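Local structure of gdp-l-fucose synthetase (Naegleria fowleri, 6AQZ) at residues A86-L91 against N156-A161; M164-G169 against F185-P190; H206-L211 against G273-T278; F237-D242 against K326-W331. The protein probably catalyses the NADPH-dependent epimerisation and reduction of a GDP-4-keto-6-deoxy-mannose intermediate to GDP-L-fucose, and is seen here with bound NADP. All blocks are in the same frame, centred on the assembly; numbering follows the deposited sequence.

Contact 1: A86-L91 against N156-A161; sequences AFVGGL and NAYAYA. With NAP (NADP nicotinamide-adenine-dinucleotide phosphate), chain G.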
# COMPACT_ATOMS: atom_id res chain seq x y z
N ALA A 86 15.21 -6.09 3.21
CA ALA A 86 13.81 -6.24 3.53
C ALA A 86 13.70 -6.85 4.91
O ALA A 86 14.61 -7.53 5.38
CB ALA A 86 13.08 -7.13 2.51
N PHE A 87 12.54 -6.65 5.53
CA PHE A 87 12.25 -7.30 6.80
C PHE A 87 11.40 -8.52 6.48
O PHE A 87 10.26 -8.39 6.05
CB PHE A 87 11.56 -6.36 7.77
CG PHE A 87 11.08 -7.04 9.00
CD1 PHE A 87 11.95 -7.40 9.99
CD2 PHE A 87 9.72 -7.31 9.17
CE1 PHE A 87 11.50 -8.03 11.13
CE2 PHE A 87 9.26 -7.94 10.31
CZ PHE A 87 10.15 -8.31 11.29
N VAL A 88 11.99 -9.70 6.64
CA VAL A 88 11.39 -10.96 6.20
C VAL A 88 10.92 -11.78 7.37
O VAL A 88 10.40 -12.88 7.19
CB VAL A 88 12.37 -11.77 5.34
CG1 VAL A 88 12.73 -11.00 4.11
CG2 VAL A 88 13.61 -12.12 6.13
N GLY A 89 11.07 -11.25 8.57
CA GLY A 89 10.70 -11.95 9.78
C GLY A 89 11.73 -11.66 10.85
O GLY A 89 12.91 -11.47 10.55
N GLY A 90 11.27 -11.58 12.08
CA GLY A 90 12.16 -11.46 13.22
C GLY A 90 12.35 -12.81 13.87
O GLY A 90 11.61 -13.76 13.63
N LEU A 91 13.40 -12.88 14.68
CA LEU A 91 13.68 -14.11 15.41
C LEU A 91 12.63 -14.34 16.50
O LEU A 91 12.38 -15.49 16.88
CB LEU A 91 15.09 -14.03 15.98
CG LEU A 91 16.14 -13.62 14.94
CD1 LEU A 91 17.15 -12.63 15.52
CD2 LEU A 91 16.85 -14.84 14.34
N ASN A 156 -0.15 -10.92 3.62
CA ASN A 156 -0.57 -9.80 2.79
C ASN A 156 0.09 -8.48 3.19
O ASN A 156 0.22 -7.59 2.34
CB ASN A 156 -2.09 -9.69 2.74
CG ASN A 156 -2.74 -9.49 4.09
OD1 ASN A 156 -2.09 -9.35 5.13
ND2 ASN A 156 -4.06 -9.52 4.08
N ALA A 157 0.56 -8.34 4.43
CA ALA A 157 1.29 -7.11 4.77
C ALA A 157 2.63 -7.05 4.05
O ALA A 157 2.99 -6.04 3.45
CB ALA A 157 1.48 -7.01 6.29
N TYR A 158 3.40 -8.13 4.13
CA TYR A 158 4.63 -8.18 3.35
C TYR A 158 4.32 -7.99 1.87
O TYR A 158 4.99 -7.22 1.18
CB TYR A 158 5.32 -9.52 3.63
CG TYR A 158 6.58 -9.76 2.85
CD1 TYR A 158 7.79 -9.28 3.33
CD2 TYR A 158 6.57 -10.47 1.66
CE1 TYR A 158 8.97 -9.51 2.65
CE2 TYR A 158 7.75 -10.70 0.97
CZ TYR A 158 8.94 -10.21 1.47
OH TYR A 158 10.13 -10.41 0.81
N ALA A 159 3.28 -8.64 1.37
CA ALA A 159 3.01 -8.56 -0.06
C ALA A 159 2.67 -7.12 -0.47
O ALA A 159 3.21 -6.61 -1.45
CB ALA A 159 1.88 -9.52 -0.43
N TYR A 160 1.82 -6.44 0.31
CA TYR A 160 1.43 -5.07 -0.04
C TYR A 160 2.61 -4.11 0.05
O TYR A 160 2.75 -3.22 -0.80
CB TYR A 160 0.28 -4.59 0.84
CG TYR A 160 -1.09 -4.95 0.29
CD1 TYR A 160 -1.45 -4.62 -1.02
CD2 TYR A 160 -2.01 -5.63 1.07
CE1 TYR A 160 -2.70 -4.95 -1.51
CE2 TYR A 160 -3.25 -5.96 0.59
CZ TYR A 160 -3.59 -5.62 -0.69
OH TYR A 160 -4.84 -5.97 -1.16
N ALA A 161 3.48 -4.29 1.05
CA ALA A 161 4.69 -3.47 1.12
C ALA A 161 5.54 -3.62 -0.14
O ALA A 161 6.08 -2.63 -0.66
CB ALA A 161 5.49 -3.84 2.36
PA NAP G . 18.13 -12.31 3.75
O1A NAP G . 17.20 -12.53 4.91
O2A NAP G . 19.08 -13.39 3.29
O5B NAP G . 19.04 -10.95 3.96
C5B NAP G . 18.16 -9.88 4.01
C4B NAP G . 19.04 -8.60 4.13
O4B NAP G . 18.26 -7.48 4.61
C3B NAP G . 20.27 -8.83 5.10
O3B NAP G . 21.40 -8.15 4.61
C2B NAP G . 19.83 -8.05 6.35
O2B NAP G . 20.82 -7.47 7.01
C1B NAP G . 19.07 -6.86 5.60
N9A NAP G . 18.23 -6.10 6.51
C8A NAP G . 17.05 -6.52 7.11
N7A NAP G . 16.50 -5.57 7.90
C5A NAP G . 17.37 -4.50 7.81
C6A NAP G . 17.34 -3.24 8.40
N6A NAP G . 16.28 -2.88 9.25
N1A NAP G . 18.30 -2.32 8.15
C2A NAP G . 19.28 -2.75 7.30
N3A NAP G . 19.45 -3.93 6.67
C4A NAP G . 18.45 -4.80 6.94
O3 NAP G . 17.00 -11.96 2.57
PN NAP G . 17.43 -12.44 1.11
O1N NAP G . 18.75 -11.94 0.67
O2N NAP G . 16.93 -13.83 0.77
O5D NAP G . 16.36 -11.53 0.08
C5D NAP G . 16.75 -10.22 -0.07
C4D NAP G . 15.75 -9.66 -1.06
O4D NAP G . 15.40 -10.71 -1.97
C3D NAP G . 14.41 -9.28 -0.27
O3D NAP G . 13.91 -8.08 -0.75
C2D NAP G . 13.48 -10.47 -0.58
O2D NAP G . 12.15 -10.13 -0.70
C1D NAP G . 13.99 -10.86 -2.00
N1N NAP G . 13.57 -12.26 -2.33
C2N NAP G . 14.17 -13.38 -1.75
C3N NAP G . 13.73 -14.65 -2.06
C7N NAP G . 14.38 -15.83 -1.41
O7N NAP G . 13.97 -16.99 -1.58
N7N NAP G . 15.49 -15.63 -0.58
C4N NAP G . 12.62 -14.89 -3.00
C5N NAP G . 12.03 -13.64 -3.56
C6N NAP G . 12.50 -12.43 -3.24
P2B NAP G . 21.62 -8.46 8.36
O1X NAP G . 22.28 -9.52 7.52
O2X NAP G . 22.53 -7.39 8.96
O3X NAP G . 20.41 -8.86 9.14
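With chi1 of 177°, Tyr158 turns its phenol away from its own backbone N and out from helix 156-179 toward Phe87 and Val88. Phe87 O lies at the ring edge, close to its plane, 3.8 Å from Tyr158 CD1; this carbonyl accepts a hydrogen bond from Asn105. Val88 places CG1 anti to its carbonyl carbon (chi1 -61°), and this methyl comes obliquely to the phenol end, 4.3 Å from Tyr158 CE1. No hydrogen bond joins the two segments; the cofactor links them instead. The nicotinamide ribose hydroxyl NAP O2D donates a 2.5 Å hydrogen bond to Tyr158 OH, while CB of Ala86 rests 3.5 Å from NAP O3D on the same sugar. Tyr158 and Lys162, which also bonds to NADP, match the YxxxK signature of short-chain dehydrogenases. The ribose bond and the loop alongside probably limit the swing of the phenol, consistent with a tyrosine held in place beside the nicotinamide end of the cofactor.

Contact 2: M164-G169 against F185-P190; sequences MLDMLG and FTSVIP. With NAP (NADP nicotinamide-adenine-dinucleotide phosphate), chain G.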
# COMPACT_ATOMS: atom_id res chain seq x y z
N MET A 164 3.81 -1.66 -2.93
CA MET A 164 4.01 -0.22 -2.80
C MET A 164 5.46 0.20 -3.05
O MET A 164 5.70 1.36 -3.39
CB MET A 164 3.52 0.22 -1.42
CG MET A 164 1.99 0.02 -1.22
SD MET A 164 1.01 0.78 -2.57
CE MET A 164 0.42 -0.66 -3.47
N LEU A 165 6.42 -0.73 -2.94
CA LEU A 165 7.79 -0.47 -3.39
C LEU A 165 7.83 -0.32 -4.91
O LEU A 165 8.49 0.58 -5.44
CB LEU A 165 8.73 -1.58 -2.89
CG LEU A 165 10.15 -1.82 -3.46
CD1 LEU A 165 11.02 -0.58 -3.33
CD2 LEU A 165 10.84 -3.00 -2.70
N ASP A 166 7.12 -1.20 -5.62
CA ASP A 166 6.99 -1.07 -7.05
C ASP A 166 6.32 0.25 -7.43
O ASP A 166 6.80 0.97 -8.32
CB ASP A 166 6.21 -2.26 -7.61
CG ASP A 166 5.79 -2.05 -9.08
OD1 ASP A 166 6.68 -1.93 -9.94
OD2 ASP A 166 4.57 -2.01 -9.37
N MET A 167 5.20 0.59 -6.75
CA MET A 167 4.49 1.83 -7.09
C MET A 167 5.35 3.05 -6.79
O MET A 167 5.45 3.96 -7.61
CB MET A 167 3.15 1.97 -6.35
CG MET A 167 2.04 1.03 -6.80
SD MET A 167 1.76 1.07 -8.60
CE MET A 167 1.38 2.80 -8.90
N LEU A 168 6.03 3.05 -5.64
CA LEU A 168 6.84 4.22 -5.29
C LEU A 168 7.92 4.48 -6.34
O LEU A 168 8.22 5.64 -6.64
CB LEU A 168 7.48 4.03 -3.91
CG LEU A 168 8.27 5.28 -3.48
CD1 LEU A 168 7.43 6.55 -3.59
CD2 LEU A 168 8.85 5.10 -2.07
N GLY A 169 8.49 3.41 -6.92
CA GLY A 169 9.45 3.58 -8.00
C GLY A 169 8.82 4.22 -9.23
O GLY A 169 9.44 5.05 -9.90
N PHE A 185 14.14 3.95 -11.81
CA PHE A 185 13.76 3.01 -10.76
C PHE A 185 13.11 1.81 -11.43
O PHE A 185 12.17 1.98 -12.21
CB PHE A 185 12.78 3.65 -9.76
CG PHE A 185 13.41 4.71 -8.90
CD1 PHE A 185 13.60 5.99 -9.38
CD2 PHE A 185 13.79 4.43 -7.59
CE1 PHE A 185 14.19 6.94 -8.60
CE2 PHE A 185 14.38 5.39 -6.79
CZ PHE A 185 14.57 6.64 -7.28
N THR A 186 13.61 0.62 -11.16
CA THR A 186 12.95 -0.58 -11.64
C THR A 186 13.13 -1.67 -10.58
O THR A 186 13.59 -1.41 -9.46
CB THR A 186 13.46 -0.97 -13.02
OG1 THR A 186 12.69 -2.08 -13.50
CG2 THR A 186 14.94 -1.34 -12.98
N SER A 187 12.73 -2.90 -10.91
CA SER A 187 12.75 -3.95 -9.91
C SER A 187 12.80 -5.30 -10.59
O SER A 187 12.47 -5.43 -11.76
CB SER A 187 11.51 -3.88 -9.02
OG SER A 187 10.41 -4.22 -9.82
N VAL A 188 13.20 -6.30 -9.82
CA VAL A 188 13.23 -7.69 -10.27
C VAL A 188 12.35 -8.50 -9.35
O VAL A 188 12.13 -8.14 -8.19
CB VAL A 188 14.66 -8.29 -10.27
CG1 VAL A 188 15.57 -7.52 -11.16
CG2 VAL A 188 15.21 -8.38 -8.83
N ILE A 189 11.85 -9.61 -9.87
CA ILE A 189 11.00 -10.48 -9.06
C ILE A 189 11.64 -11.86 -9.07
O ILE A 189 11.36 -12.67 -9.96
CB ILE A 189 9.57 -10.56 -9.61
CG1 ILE A 189 9.04 -9.18 -10.01
CG2 ILE A 189 8.67 -11.20 -8.58
CD1 ILE A 189 7.62 -9.26 -10.43
N PRO A 190 12.52 -12.16 -8.12
CA PRO A 190 13.12 -13.49 -8.09
C PRO A 190 12.12 -14.50 -7.53
O PRO A 190 11.21 -14.16 -6.77
CB PRO A 190 14.34 -13.32 -7.19
CG PRO A 190 14.02 -12.15 -6.32
CD PRO A 190 13.09 -11.26 -7.11
PA NAP G . 18.13 -12.31 3.75
O1A NAP G . 17.20 -12.53 4.91
O2A NAP G . 19.08 -13.39 3.29
O5B NAP G . 19.04 -10.95 3.96
C5B NAP G . 18.16 -9.88 4.01
C4B NAP G . 19.04 -8.60 4.13
O4B NAP G . 18.26 -7.48 4.61
C3B NAP G . 20.27 -8.83 5.10
O3B NAP G . 21.40 -8.15 4.61
C2B NAP G . 19.83 -8.05 6.35
O2B NAP G . 20.82 -7.47 7.01
C1B NAP G . 19.07 -6.86 5.60
N9A NAP G . 18.23 -6.10 6.51
C8A NAP G . 17.05 -6.52 7.11
N7A NAP G . 16.50 -5.57 7.90
C5A NAP G . 17.37 -4.50 7.81
C6A NAP G . 17.34 -3.24 8.40
N6A NAP G . 16.28 -2.88 9.25
N1A NAP G . 18.30 -2.32 8.15
C2A NAP G . 19.28 -2.75 7.30
N3A NAP G . 19.45 -3.93 6.67
C4A NAP G . 18.45 -4.80 6.94
O3 NAP G . 17.00 -11.96 2.57
PN NAP G . 17.43 -12.44 1.11
O1N NAP G . 18.75 -11.94 0.67
O2N NAP G . 16.93 -13.83 0.77
O5D NAP G . 16.36 -11.53 0.08
C5D NAP G . 16.75 -10.22 -0.07
C4D NAP G . 15.75 -9.66 -1.06
O4D NAP G . 15.40 -10.71 -1.97
C3D NAP G . 14.41 -9.28 -0.27
O3D NAP G . 13.91 -8.08 -0.75
C2D NAP G . 13.48 -10.47 -0.58
O2D NAP G . 12.15 -10.13 -0.70
C1D NAP G . 13.99 -10.86 -2.00
N1N NAP G . 13.57 -12.26 -2.33
C2N NAP G . 14.17 -13.38 -1.75
C3N NAP G . 13.73 -14.65 -2.06
C7N NAP G . 14.38 -15.83 -1.41
O7N NAP G . 13.97 -16.99 -1.58
N7N NAP G . 15.49 -15.63 -0.58
C4N NAP G . 12.62 -14.89 -3.00
C5N NAP G . 12.03 -13.64 -3.56
C6N NAP G . 12.50 -12.43 -3.24
P2B NAP G . 21.62 -8.46 8.36
O1X NAP G . 22.28 -9.52 7.52
O2X NAP G . 22.53 -7.39 8.96
O3X NAP G . 20.41 -8.86 9.14
O HOH W 1 9.08 -1.97 -10.81
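The Phe185 ring meets the carbonyl of Gly169 obliquely, with CB making the closest approach at 3.6 Å from Gly169 O. CG of Phe185 is anti to the carbonyl carbon (chi1 -69°), which swings the ring to Leu113 and Cys116 of helix 98-118. At the other end of 185-190 a second flat group is met: Pro190 lies against the nicotinamide ring of NADP, its CG 3.4 Å from NAP C6N. Between these two places the link is polar and indirect. Asp166 OD1 and Ser187 OG, 4.4 Å apart, share a water that donates to Asp166 OD1 at 2.6 Å and accepts a hydrogen bond from Ser187 OG at 2.8 Å, so one water joins helix and strand where no direct hydrogen bond does. The other carboxylate oxygen, Asp166 OD2, is held by His147 and by a salt bridge to Arg170, which fixes the rotation of the group. Where helix and strand come closest, Gly169 CA and Phe185 CA are 5.1 Å apart, a spacing helped by the missing side chain of the glycine. Helix 156-179 is the connection of a beta-alpha-beta crossover of the Rossmann fold, joining parallel strands 123-127 and 184-194. It lies beside helix 98-118, and Trp102 of the second subunit packs on Met164 and Leu168.

Contact 3: H206-L211 against G273-T278; sequences HVLPGL and GQVAQT. With NAP (NADP nicotinamide-adenine-dinucleotide phosphate), chain G.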
# COMPACT_ATOMS: atom_id res chain seq x y z
N HIS A 206 13.64 -20.99 4.58
CA HIS A 206 12.97 -21.52 3.40
C HIS A 206 13.11 -23.03 3.33
O HIS A 206 13.99 -23.64 3.95
CB HIS A 206 13.53 -20.89 2.13
CG HIS A 206 13.37 -19.41 2.08
ND1 HIS A 206 12.27 -18.77 2.62
CD2 HIS A 206 14.15 -18.44 1.55
CE1 HIS A 206 12.40 -17.47 2.44
NE2 HIS A 206 13.53 -17.24 1.79
N VAL A 207 12.25 -23.63 2.50
CA VAL A 207 12.14 -25.09 2.44
C VAL A 207 13.47 -25.73 2.08
O VAL A 207 13.93 -26.67 2.75
CB VAL A 207 11.04 -25.47 1.44
CG1 VAL A 207 11.14 -26.94 1.12
CG2 VAL A 207 9.66 -25.11 2.02
N LEU A 208 14.11 -25.25 1.02
CA LEU A 208 15.33 -25.89 0.53
C LEU A 208 16.48 -25.75 1.51
O LEU A 208 17.08 -26.79 1.87
CB LEU A 208 15.67 -25.32 -0.86
CG LEU A 208 16.62 -26.05 -1.80
CD1 LEU A 208 16.37 -25.64 -3.27
CD2 LEU A 208 18.04 -25.76 -1.38
N PRO A 209 16.84 -24.56 2.01
CA PRO A 209 17.90 -24.51 3.03
C PRO A 209 17.54 -25.29 4.28
O PRO A 209 18.43 -25.86 4.92
CB PRO A 209 18.05 -23.01 3.30
CG PRO A 209 16.81 -22.38 2.81
CD PRO A 209 16.35 -23.21 1.67
N GLY A 210 16.25 -25.33 4.66
CA GLY A 210 15.84 -26.14 5.79
C GLY A 210 16.05 -27.62 5.53
O GLY A 210 16.51 -28.36 6.41
N LEU A 211 15.76 -28.07 4.31
CA LEU A 211 16.01 -29.47 3.99
C LEU A 211 17.50 -29.79 4.09
O LEU A 211 17.87 -30.88 4.54
CB LEU A 211 15.48 -29.79 2.60
CG LEU A 211 13.96 -29.92 2.57
CD1 LEU A 211 13.50 -30.24 1.16
CD2 LEU A 211 13.46 -30.95 3.56
N GLY A 273 10.30 -33.71 -3.60
CA GLY A 273 11.08 -34.92 -3.41
C GLY A 273 12.35 -34.94 -4.24
O GLY A 273 13.40 -35.38 -3.77
N GLN A 274 12.28 -34.46 -5.49
CA GLN A 274 13.47 -34.39 -6.33
C GLN A 274 14.54 -33.52 -5.69
O GLN A 274 15.73 -33.86 -5.73
CB GLN A 274 13.12 -33.83 -7.71
CG GLN A 274 12.67 -34.82 -8.74
CD GLN A 274 12.34 -34.14 -10.07
OE1 GLN A 274 11.47 -33.27 -10.14
NE2 GLN A 274 13.06 -34.52 -11.12
N VAL A 275 14.14 -32.39 -5.11
CA VAL A 275 15.07 -31.53 -4.40
C VAL A 275 15.66 -32.28 -3.21
O VAL A 275 16.88 -32.27 -2.98
CB VAL A 275 14.35 -30.24 -3.96
CG1 VAL A 275 15.22 -29.40 -3.05
CG2 VAL A 275 13.90 -29.44 -5.19
N ALA A 276 14.80 -32.97 -2.46
CA ALA A 276 15.25 -33.72 -1.29
C ALA A 276 16.25 -34.81 -1.68
O ALA A 276 17.22 -35.04 -0.95
CB ALA A 276 14.03 -34.31 -0.58
N GLN A 277 16.00 -35.51 -2.79
CA GLN A 277 16.93 -36.55 -3.26
C GLN A 277 18.27 -35.96 -3.67
O GLN A 277 19.33 -36.51 -3.35
CB GLN A 277 16.32 -37.32 -4.42
CG GLN A 277 17.18 -38.46 -4.91
CD GLN A 277 17.35 -39.53 -3.86
OE1 GLN A 277 16.47 -39.75 -3.03
NE2 GLN A 277 18.49 -40.21 -3.87
N THR A 278 18.24 -34.82 -4.38
CA THR A 278 19.48 -34.17 -4.78
C THR A 278 20.27 -33.74 -3.56
O THR A 278 21.50 -33.85 -3.54
CB THR A 278 19.16 -32.95 -5.64
OG1 THR A 278 18.20 -33.31 -6.63
CG2 THR A 278 20.41 -32.41 -6.32
PA NAP G . 18.13 -12.31 3.75
O1A NAP G . 17.20 -12.53 4.91
O2A NAP G . 19.08 -13.39 3.29
O5B NAP G . 19.04 -10.95 3.96
C5B NAP G . 18.16 -9.88 4.01
C4B NAP G . 19.04 -8.60 4.13
O4B NAP G . 18.26 -7.48 4.61
C3B NAP G . 20.27 -8.83 5.10
O3B NAP G . 21.40 -8.15 4.61
C2B NAP G . 19.83 -8.05 6.35
O2B NAP G . 20.82 -7.47 7.01
C1B NAP G . 19.07 -6.86 5.60
N9A NAP G . 18.23 -6.10 6.51
C8A NAP G . 17.05 -6.52 7.11
N7A NAP G . 16.50 -5.57 7.90
C5A NAP G . 17.37 -4.50 7.81
C6A NAP G . 17.34 -3.24 8.40
N6A NAP G . 16.28 -2.88 9.25
N1A NAP G . 18.30 -2.32 8.15
C2A NAP G . 19.28 -2.75 7.30
N3A NAP G . 19.45 -3.93 6.67
C4A NAP G . 18.45 -4.80 6.94
O3 NAP G . 17.00 -11.96 2.57
PN NAP G . 17.43 -12.44 1.11
O1N NAP G . 18.75 -11.94 0.67
O2N NAP G . 16.93 -13.83 0.77
O5D NAP G . 16.36 -11.53 0.08
C5D NAP G . 16.75 -10.22 -0.07
C4D NAP G . 15.75 -9.66 -1.06
O4D NAP G . 15.40 -10.71 -1.97
C3D NAP G . 14.41 -9.28 -0.27
O3D NAP G . 13.91 -8.08 -0.75
C2D NAP G . 13.48 -10.47 -0.58
O2D NAP G . 12.15 -10.13 -0.70
C1D NAP G . 13.99 -10.86 -2.00
N1N NAP G . 13.57 -12.26 -2.33
C2N NAP G . 14.17 -13.38 -1.75
C3N NAP G . 13.73 -14.65 -2.06
C7N NAP G . 14.38 -15.83 -1.41
O7N NAP G . 13.97 -16.99 -1.58
N7N NAP G . 15.49 -15.63 -0.58
C4N NAP G . 12.62 -14.89 -3.00
C5N NAP G . 12.03 -13.64 -3.56
C6N NAP G . 12.50 -12.43 -3.24
P2B NAP G . 21.62 -8.46 8.36
O1X NAP G . 22.28 -9.52 7.52
O2X NAP G . 22.53 -7.39 8.96
O3X NAP G . 20.41 -8.86 9.14
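Leu208 and Val275 meet at about a right angle, side chain across side chain. CG1 of Val275 touches the branch point and one methyl of the leucine, 3.8 Å from Leu208 CG and 3.9 Å from Leu208 CD1. Val275 directs that methyl there by holding CG1 anti to its backbone N (chi1 172°). One turn further along helix 207-221, Leu211 CD1 touches Ala276 CB more loosely at 4.5 Å. This is apolar helix-to-helix packing between helices 207-221 and 272-283, in the part of the molecule that in extended short-chain dehydrogenases carries the substrate-binding region beside the Rossmann domain. Around the pair, Phe237 of strand 234-239 packs on both Leu208 and Val275, and helix 321-335 adds Ile325 and Phe321. On the second helix, Gln274 O accepts from Thr278 N and, at 2.7 Å, from Thr278 OG1, the two donors arriving from opposite faces of the carbonyl plane. At the start of the first helix, the N-cap residue His206 brings NE2 within 3.4 Å of the nicotinamide carboxamide oxygen, NAP O7N.

Contact 4: F237-D242 against K326-W331; sequences FLYSHD and KETVQW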
# COMPACT_ATOMS: atom_id res chain seq x y z
N PHE A 237 13.17 -23.24 -8.63
CA PHE A 237 14.25 -22.89 -7.70
C PHE A 237 15.39 -22.24 -8.47
O PHE A 237 15.89 -22.81 -9.44
CB PHE A 237 14.80 -24.12 -6.95
CG PHE A 237 13.81 -24.74 -5.99
CD1 PHE A 237 13.59 -24.19 -4.74
CD2 PHE A 237 13.09 -25.88 -6.36
CE1 PHE A 237 12.69 -24.75 -3.86
CE2 PHE A 237 12.19 -26.45 -5.49
CZ PHE A 237 11.98 -25.88 -4.25
N LEU A 238 15.82 -21.06 -8.02
CA LEU A 238 16.84 -20.29 -8.72
C LEU A 238 18.08 -20.17 -7.84
O LEU A 238 17.99 -19.63 -6.73
CB LEU A 238 16.33 -18.90 -9.13
CG LEU A 238 17.29 -18.05 -9.96
CD1 LEU A 238 17.65 -18.78 -11.27
CD2 LEU A 238 16.66 -16.68 -10.24
N TYR A 239 19.21 -20.66 -8.35
CA TYR A 239 20.49 -20.53 -7.65
C TYR A 239 20.84 -19.06 -7.47
O TYR A 239 20.83 -18.28 -8.42
CB TYR A 239 21.59 -21.24 -8.45
CG TYR A 239 22.93 -21.39 -7.76
CD1 TYR A 239 23.01 -21.50 -6.37
CD2 TYR A 239 24.11 -21.47 -8.50
CE1 TYR A 239 24.24 -21.67 -5.74
CE2 TYR A 239 25.35 -21.65 -7.88
CZ TYR A 239 25.41 -21.74 -6.50
OH TYR A 239 26.62 -21.90 -5.87
N SER A 240 21.23 -18.70 -6.24
CA SER A 240 21.50 -17.29 -5.96
C SER A 240 22.61 -16.72 -6.84
O SER A 240 22.55 -15.55 -7.22
CB SER A 240 21.83 -17.13 -4.48
OG SER A 240 23.03 -17.81 -4.17
N HIS A 241 23.64 -17.51 -7.18
CA HIS A 241 24.67 -16.96 -8.07
C HIS A 241 24.10 -16.67 -9.47
O HIS A 241 24.44 -15.65 -10.08
CB HIS A 241 25.86 -17.91 -8.17
CG HIS A 241 26.62 -18.05 -6.89
ND1 HIS A 241 27.72 -18.87 -6.77
CD2 HIS A 241 26.43 -17.48 -5.68
CE1 HIS A 241 28.18 -18.79 -5.53
NE2 HIS A 241 27.41 -17.96 -4.85
N ASP A 242 23.21 -17.53 -9.97
CA ASP A 242 22.52 -17.23 -11.22
C ASP A 242 21.64 -15.99 -11.08
O ASP A 242 21.66 -15.10 -11.95
CB ASP A 242 21.69 -18.43 -11.65
CG ASP A 242 22.51 -19.58 -12.11
OD1 ASP A 242 23.75 -19.44 -12.26
OD2 ASP A 242 21.90 -20.64 -12.33
N LYS A 326 25.17 -29.10 -5.09
CA LYS A 326 26.44 -29.59 -4.55
C LYS A 326 27.32 -28.43 -4.08
O LYS A 326 27.99 -28.53 -3.05
CB LYS A 326 27.17 -30.45 -5.59
N GLU A 327 27.33 -27.33 -4.84
CA GLU A 327 28.10 -26.15 -4.44
C GLU A 327 27.56 -25.57 -3.13
O GLU A 327 28.34 -25.16 -2.26
CB GLU A 327 28.09 -25.09 -5.55
CG GLU A 327 29.01 -25.41 -6.73
CD GLU A 327 29.03 -24.37 -7.85
OE1 GLU A 327 28.40 -23.27 -7.73
OE2 GLU A 327 29.68 -24.66 -8.88
N THR A 328 26.25 -25.55 -2.97
CA THR A 328 25.69 -25.03 -1.73
C THR A 328 26.00 -25.96 -0.54
O THR A 328 26.42 -25.49 0.52
CB THR A 328 24.19 -24.81 -1.89
OG1 THR A 328 23.96 -23.95 -3.02
CG2 THR A 328 23.60 -24.17 -0.63
N VAL A 329 25.82 -27.27 -0.73
CA VAL A 329 26.11 -28.23 0.33
C VAL A 329 27.57 -28.16 0.73
O VAL A 329 27.90 -28.14 1.92
CB VAL A 329 25.70 -29.65 -0.10
CG1 VAL A 329 26.27 -30.68 0.87
CG2 VAL A 329 24.20 -29.80 -0.17
N GLN A 330 28.48 -28.10 -0.25
CA GLN A 330 29.90 -28.00 0.07
C GLN A 330 30.18 -26.72 0.85
O GLN A 330 30.97 -26.73 1.81
CB GLN A 330 30.77 -28.05 -1.19
N TRP A 331 29.54 -25.61 0.47
CA TRP A 331 29.68 -24.38 1.25
C TRP A 331 29.17 -24.60 2.67
O TRP A 331 29.78 -24.13 3.64
CB TRP A 331 28.91 -23.22 0.60
CG TRP A 331 29.03 -21.97 1.42
CD1 TRP A 331 29.97 -20.99 1.29
CD2 TRP A 331 28.21 -21.59 2.53
NE1 TRP A 331 29.78 -20.03 2.26
CE2 TRP A 331 28.71 -20.38 3.03
CE3 TRP A 331 27.10 -22.16 3.15
CZ2 TRP A 331 28.13 -19.73 4.12
CZ3 TRP A 331 26.55 -21.53 4.24
CH2 TRP A 331 27.05 -20.32 4.71
O HOH W 2 28.83 -20.83 -8.56
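Tyr239 ends strand 234-239 and occupies the N-cap position of helix 240-253, its CA 9.1 Å from the CA of Thr328 on helix 321-335, a gap the tyrosine side chain spans. Tyr239 OH donates a 2.9 Å hydrogen bond to Glu327 OE1, which receives it on its anti lone pair, away from OE2. Glu327, extended beyond CG, crosses the tyrosine at about a right angle, with the ring and carboxylate planes 58° apart. At one of the carbons beside CZ, Thr328 OG1 lies obliquely 3.6 Å from Tyr239 CE1, its own hydrogen bond going to Ala324 O. Strand 234-239 runs parallel to 184-194 and antiparallel to 270-271 in the mixed sheet of this Rossmann-type fold, and Phe194 meets the Tyr239 ring. His241, on the first turn of the new helix, lays one ring face toward Tyr239, with Tyr239 CZ 3.6 Å above it and offset to the rim. In the plane of that imidazole, a water stands 2.9 Å from His241 ND1 and donates to Glu327 OE1 at 2.6 Å. Two donors thus grip this one oxygen, which would be expected to favour a charged carboxylate. Gln323 holds Glu327 OE2, and His42 stacks on the His241 ring.

Overall arrangement
Along the chain, contact 1 closes before contact 2 opens, and contacts 3 and 4 follow, their segments alternating. Contacts 1 and 2 share helix 156-179, with centres 15 Å apart, and both touch the second subunit. Contacts 3 and 4, 12 Å apart, touch each other and share the surroundings of strand 234-239. Contact 2 lies across the chain's centre from contacts 3 and 4, and contact 1 across it from contact 4; even so, contacts 2 and 4, 25 Å apart, reach neighbouring strands, 184-194 and 234-239, of one sheet. NADP touches contacts 1, 2 and 3. It thus lies between helix 156-179, which packs on the second subunit, and the region that in relatives binds substrate.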